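Local coordinates for cytochrome P450 reductase (Amycolatopsis methanolica 239, PDB 5OGX), which passes electrons from NADH through FAD and a [2Fe-2S] cluster to the cytochrome P450 that O-demethylates guaiacol and other lignin-derived aromatics, at residues D62-A66 and E67-S71; L250-L253 and G254-A257. All blocks are in the same frame, centred on the assembly; numbering follows the deposited sequence.

Contact 1 of 2, residues D62-A66 and E67-S71; sequences DTLSA and EERAS. Unlike the reference sequence in segment 67-71: Glu67 (reference Asp), Ser71 (reference Ala).
Ser65 and Glu68 form a capping box at the start of helix 66-70. Serine suits the N-cap because its short arm brings OG back to an amide of the first turn: with chi1 at 78°, OG accepts from Glu68 N at 2.9 Å. Glu68 completes the box. Its extended chain reaches back, and Glu68 OE2 accepts a hydrogen bond from Ser65 N at 2.9 Å, nearly straight (164°) and through the anti lone pair; a water lies 2.9 Å from Glu68 OE2 and 3.3 Å from Asp62 O, bridging the two. The other carboxylate oxygen, OE1, is in a salt bridge with Lys46.

The close-packed part lies around Leu64. Its carbonyl oxygen is held side-on by Arg69, with NE and NH2 each 2.9 Å from Leu64 O, while Leu64 CD2 sits over one face of the guanidinium and approaches Arg69 CG to 3.6 Å. NH2 also donates to Ala59 O, so the arginine ties two backbone carbonyls together with its charged end.

On the solvent side the packing is looser: the Glu67 side chain leads away, though its CB comes near, 3.4 Å from Ser65 OG, and Ala66 and Ala70 add small, exposed methyl groups. Leu64 rests on Leu73 and Leu75 of strand 73-75, an outer strand of the five-stranded sheet, and Glu68 also touches Leu73, so the short helix is seated against that edge.

Contact 2 of 2, residues L250-L253 and G254-A257; sequences LYDL and GRFA
Asp252 and Arg255 run side by side and point the same way, but their flat ends are turned sharply, the carboxylate and guanidinium planes standing 78° apart. One hydrogen bond, part of a salt bridge, joins their charged ends: Arg255 NH2 donates to Asp252 OD2 at 2.9 Å, almost straight at 167°. The oxygen lies near the guanidinium plane, whereas the nitrogen comes from above the carboxylate plane. Arg255 leaves the backbone with CG opposite N, and the bends at chi2 and chi3 bring NH2 alongside the carboxylate.

Each charge has a second mate, Glu162 for Arg255 NH2 and Arg119 for Asp252 OD1, so acid and base alternate. A methionine in place of Arg255 would probably leave Asp252 OD2 and Glu162 without this shared cation and weaken the tie between them.

Phe256 is oriented differently. Its ring is tucked back along the chain, with CE2 3.8 Å from Asp252 CB and 3.6 Å from Tyr251 O, which lies at the ring's edge. Its buried apolar bulk suits the inner side of the helix, where it stacks on Phe268 and touches Leu219 and Val223.

Phe256 N donates to Asp252 O at 3.1 Å, and Ala257 N to Leu253 O at 2.9 Å. Asp252 holds the N-cap position, yet its carboxylate is spent on arginines rather than on capping. Just before it, Tyr251 bonds through OH to His164, an FAD-binding residue. This is the first turn of the helix in a beta-alpha-beta crossover between parallel strands 238-244 and 266-272, as in the nucleotide-binding domain of ferredoxin reductase-like proteins.

How the contacts relate
Contacts 1 and 2 both start a helix, but in different domains and on opposite sides of the chain's centre, their own centres about 45 Å apart and their nearest atoms about 27 Å apart. Each is partly buried, with a leucine or phenylalanine turned inward and small or charged residues outward. The chemistry differs at the N-cap: in contact 1 its side chain bonds within the turn, though Glu68 also pairs with Lys46; in contact 2 the N-cap carboxylate makes salt bridges instead, one reaching the FAD domain. Contact 1 borders the [2Fe-2S] cluster through Thr63, contact 2 the flavin region through Tyr251; the two share no helix or strand.

Contact 1 of 2, residues D62-A66 and E67-S71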
loop_
_atom_site.group_PDB
_atom_site.type_symbol
_atom_site.label_atom_id
_atom_site.label_comp_id
_atom_site.label_asym_id
_atom_site.label_seq_id
_atom_site.Cartn_x
_atom_site.Cartn_y
_atom_site.Cartn_z
ATOM N N ASP A 62 8.420 -19.437 3.911
ATOM C CA ASP A 62 7.307 -19.139 4.803
ATOM C C ASP A 62 6.101 -18.623 4.032
ATOM O O ASP A 62 4.964 -18.791 4.482
ATOM C CB ASP A 62 7.736 -18.145 5.882
ATOM C CG ASP A 62 7.680 -16.713 5.412
ATOM O OD1 ASP A 62 8.488 -16.350 4.533
ATOM O OD2 ASP A 62 6.834 -15.951 5.926
ATOM N N THR A 63 6.324 -18.012 2.867
ATOM C CA THR A 63 5.223 -17.583 2.014
ATOM C C THR A 63 4.727 -18.690 1.094
ATOM O O THR A 63 3.539 -18.718 0.749
ATOM C CB THR A 63 5.646 -16.384 1.151
ATOM O OG1 THR A 63 6.476 -15.501 1.916
ATOM C CG2 THR A 63 4.427 -15.630 0.708
ATOM N N LEU A 64 5.611 -19.597 0.693
ATOM C CA LEU A 64 5.264 -20.647 -0.264
ATOM C C LEU A 64 6.062 -21.894 0.115
ATOM O O LEU A 64 7.228 -22.026 -0.267
ATOM C CB LEU A 64 5.562 -20.200 -1.686
ATOM C CG LEU A 64 5.197 -21.195 -2.786
ATOM C CD1 LEU A 64 3.690 -21.179 -3.018
ATOM C CD2 LEU A 64 5.955 -20.869 -4.061
ATOM N N SER A 65 5.421 -22.807 0.834
ATOM C CA SER A 65 6.129 -23.956 1.384
ATOM C C SER A 65 6.495 -24.964 0.294
ATOM O O SER A 65 5.956 -24.952 -0.814
ATOM C CB SER A 65 5.274 -24.637 2.448
ATOM O OG SER A 65 4.272 -25.424 1.837
ATOM N N ALA A 66 7.438 -25.854 0.625
ATOM C CA ALA A 66 7.758 -26.947 -0.289
ATOM C C ALA A 66 6.527 -27.799 -0.564
ATOM O O ALA A 66 6.328 -28.278 -1.685
ATOM C CB ALA A 66 8.887 -27.808 0.284
ATOM N N GLU A 67 5.688 -27.992 0.455
ATOM C CA GLU A 67 4.419 -28.686 0.272
ATOM C C GLU A 67 3.569 -27.994 -0.786
ATOM O O GLU A 67 3.072 -28.636 -1.720
ATOM C CB GLU A 67 3.678 -28.747 1.609
ATOM C CG GLU A 67 2.507 -29.709 1.656
ATOM C CD GLU A 67 2.198 -30.173 3.071
ATOM O OE1 GLU A 67 1.079 -30.679 3.303
ATOM O OE2 GLU A 67 3.075 -30.030 3.950
ATOM N N GLU A 68 3.412 -26.674 -0.662
ATOM C CA GLU A 68 2.573 -25.923 -1.592
ATOM C C GLU A 68 3.128 -25.964 -3.010
ATOM O O GLU A 68 2.367 -26.056 -3.978
ATOM C CB GLU A 68 2.428 -24.475 -1.120
ATOM C CG GLU A 68 1.592 -24.296 0.137
ATOM C CD GLU A 68 1.535 -22.849 0.601
ATOM O OE1 GLU A 68 0.420 -22.297 0.713
ATOM O OE2 GLU A 68 2.610 -22.260 0.852
ATOM N N ARG A 69 4.454 -25.877 -3.159
ATOM C CA ARG A 69 5.046 -25.983 -4.489
ATOM C C ARG A 69 4.772 -27.348 -5.100
ATOM O O ARG A 69 4.478 -27.455 -6.295
ATOM C CB ARG A 69 6.551 -25.735 -4.423
ATOM C CG ARG A 69 6.899 -24.345 -3.944
ATOM C CD ARG A 69 8.340 -24.240 -3.492
ATOM N NE ARG A 69 8.491 -23.091 -2.608
ATOM C CZ ARG A 69 9.363 -22.108 -2.795
ATOM N NH1 ARG A 69 10.187 -22.130 -3.833
ATOM N NH2 ARG A 69 9.409 -21.103 -1.935
ATOM N N ALA A 70 4.861 -28.402 -4.288
ATOM C CA ALA A 70 4.629 -29.749 -4.795
ATOM C C ALA A 70 3.181 -29.946 -5.217
ATOM O O ALA A 70 2.902 -30.749 -6.116
ATOM C CB ALA A 70 5.016 -30.778 -3.736
ATOM N N SER A 71 2.251 -29.234 -4.585
ATOM C CA SER A 71 0.852 -29.292 -4.978
ATOM C C SER A 71 0.529 -28.348 -6.129
ATOM O O SER A 71 -0.628 -28.300 -6.562
ATOM C CB SER A 71 -0.047 -28.984 -3.776
ATOM O OG SER A 71 -0.110 -27.594 -3.523
HETATM O O HOH W 1 2.524 -20.632 3.274
#

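Contact 2 of 2, residues L250-L253 and G254-A257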
loop_
_atom_site.group_PDB
_atom_site.type_symbol
_atom_site.label_atom_id
_atom_site.label_comp_id
_atom_site.label_asym_id
_atom_site.label_seq_id
_atom_site.Cartn_x
_atom_site.Cartn_y
_atom_site.Cartn_z
ATOM N N LEU A 250 4.889 14.051 14.256
ATOM C CA LEU A 250 3.620 14.385 13.628
ATOM C C LEU A 250 3.843 15.365 12.488
ATOM O O LEU A 250 4.800 16.152 12.497
ATOM C CB LEU A 250 2.641 14.978 14.652
ATOM C CG LEU A 250 2.277 14.097 15.851
ATOM C CD1 LEU A 250 1.579 14.915 16.927
ATOM C CD2 LEU A 250 1.394 12.928 15.372
ATOM N N TYR A 251 2.962 15.308 11.492
ATOM C CA TYR A 251 3.081 16.216 10.361
ATOM C C TYR A 251 1.718 16.461 9.732
ATOM O O TYR A 251 0.745 15.749 9.995
ATOM C CB TYR A 251 4.080 15.694 9.306
ATOM C CG TYR A 251 3.760 14.350 8.689
ATOM C CD1 TYR A 251 4.235 13.172 9.265
ATOM C CD2 TYR A 251 3.022 14.254 7.508
ATOM C CE1 TYR A 251 3.968 11.939 8.704
ATOM C CE2 TYR A 251 2.749 13.010 6.932
ATOM C CZ TYR A 251 3.227 11.859 7.543
ATOM O OH TYR A 251 2.974 10.631 6.981
ATOM N N ASP A 252 1.663 17.523 8.924
ATOM C CA ASP A 252 0.468 17.910 8.173
ATOM C C ASP A 252 -0.742 18.142 9.079
ATOM O O ASP A 252 -1.885 17.937 8.668
ATOM C CB ASP A 252 0.141 16.876 7.093
ATOM C CG ASP A 252 0.999 17.052 5.864
ATOM O OD1 ASP A 252 1.740 18.061 5.815
ATOM O OD2 ASP A 252 0.945 16.182 4.966
ATOM N N LEU A 253 -0.511 18.589 10.315
ATOM C CA LEU A 253 -1.640 18.818 11.210
ATOM C C LEU A 253 -2.599 19.851 10.626
ATOM O O LEU A 253 -3.823 19.695 10.725
ATOM C CB LEU A 253 -1.140 19.243 12.592
ATOM C CG LEU A 253 -0.241 18.187 13.248
ATOM C CD1 LEU A 253 0.287 18.658 14.595
ATOM C CD2 LEU A 253 -0.994 16.857 13.396
ATOM N N GLY A 254 -2.065 20.878 9.962
ATOM C CA GLY A 254 -2.933 21.885 9.363
ATOM C C GLY A 254 -3.808 21.316 8.261
ATOM O O GLY A 254 -4.978 21.696 8.126
ATOM N N ARG A 255 -3.259 20.387 7.469
ATOM C CA ARG A 255 -4.032 19.756 6.400
ATOM C C ARG A 255 -5.187 18.943 6.966
ATOM O O ARG A 255 -6.312 19.016 6.462
ATOM C CB ARG A 255 -3.137 18.864 5.524
ATOM C CG ARG A 255 -3.945 17.854 4.718
ATOM C CD ARG A 255 -3.418 17.580 3.307
ATOM N NE ARG A 255 -2.175 16.832 3.364
ATOM C CZ ARG A 255 -1.663 16.079 2.387
ATOM N NH1 ARG A 255 -2.270 15.932 1.215
ATOM N NH2 ARG A 255 -0.505 15.477 2.592
ATOM N N PHE A 256 -4.936 18.165 8.024
ATOM C CA PHE A 256 -6.018 17.381 8.606
ATOM C C PHE A 256 -7.041 18.272 9.288
ATOM O O PHE A 256 -8.232 17.943 9.295
ATOM C CB PHE A 256 -5.452 16.350 9.576
ATOM C CG PHE A 256 -4.528 15.374 8.916
ATOM C CD1 PHE A 256 -4.992 14.565 7.901
ATOM C CD2 PHE A 256 -3.196 15.304 9.277
ATOM C CE1 PHE A 256 -4.126 13.661 7.256
ATOM C CE2 PHE A 256 -2.334 14.431 8.646
ATOM C CZ PHE A 256 -2.808 13.595 7.637
ATOM N N ALA A 257 -6.602 19.406 9.850
ATOM C CA ALA A 257 -7.546 20.332 10.463
ATOM C C ALA A 257 -8.493 20.909 9.420
ATOM O O ALA A 257 -9.691 21.064 9.680
ATOM C CB ALA A 257 -6.793 21.446 11.196
#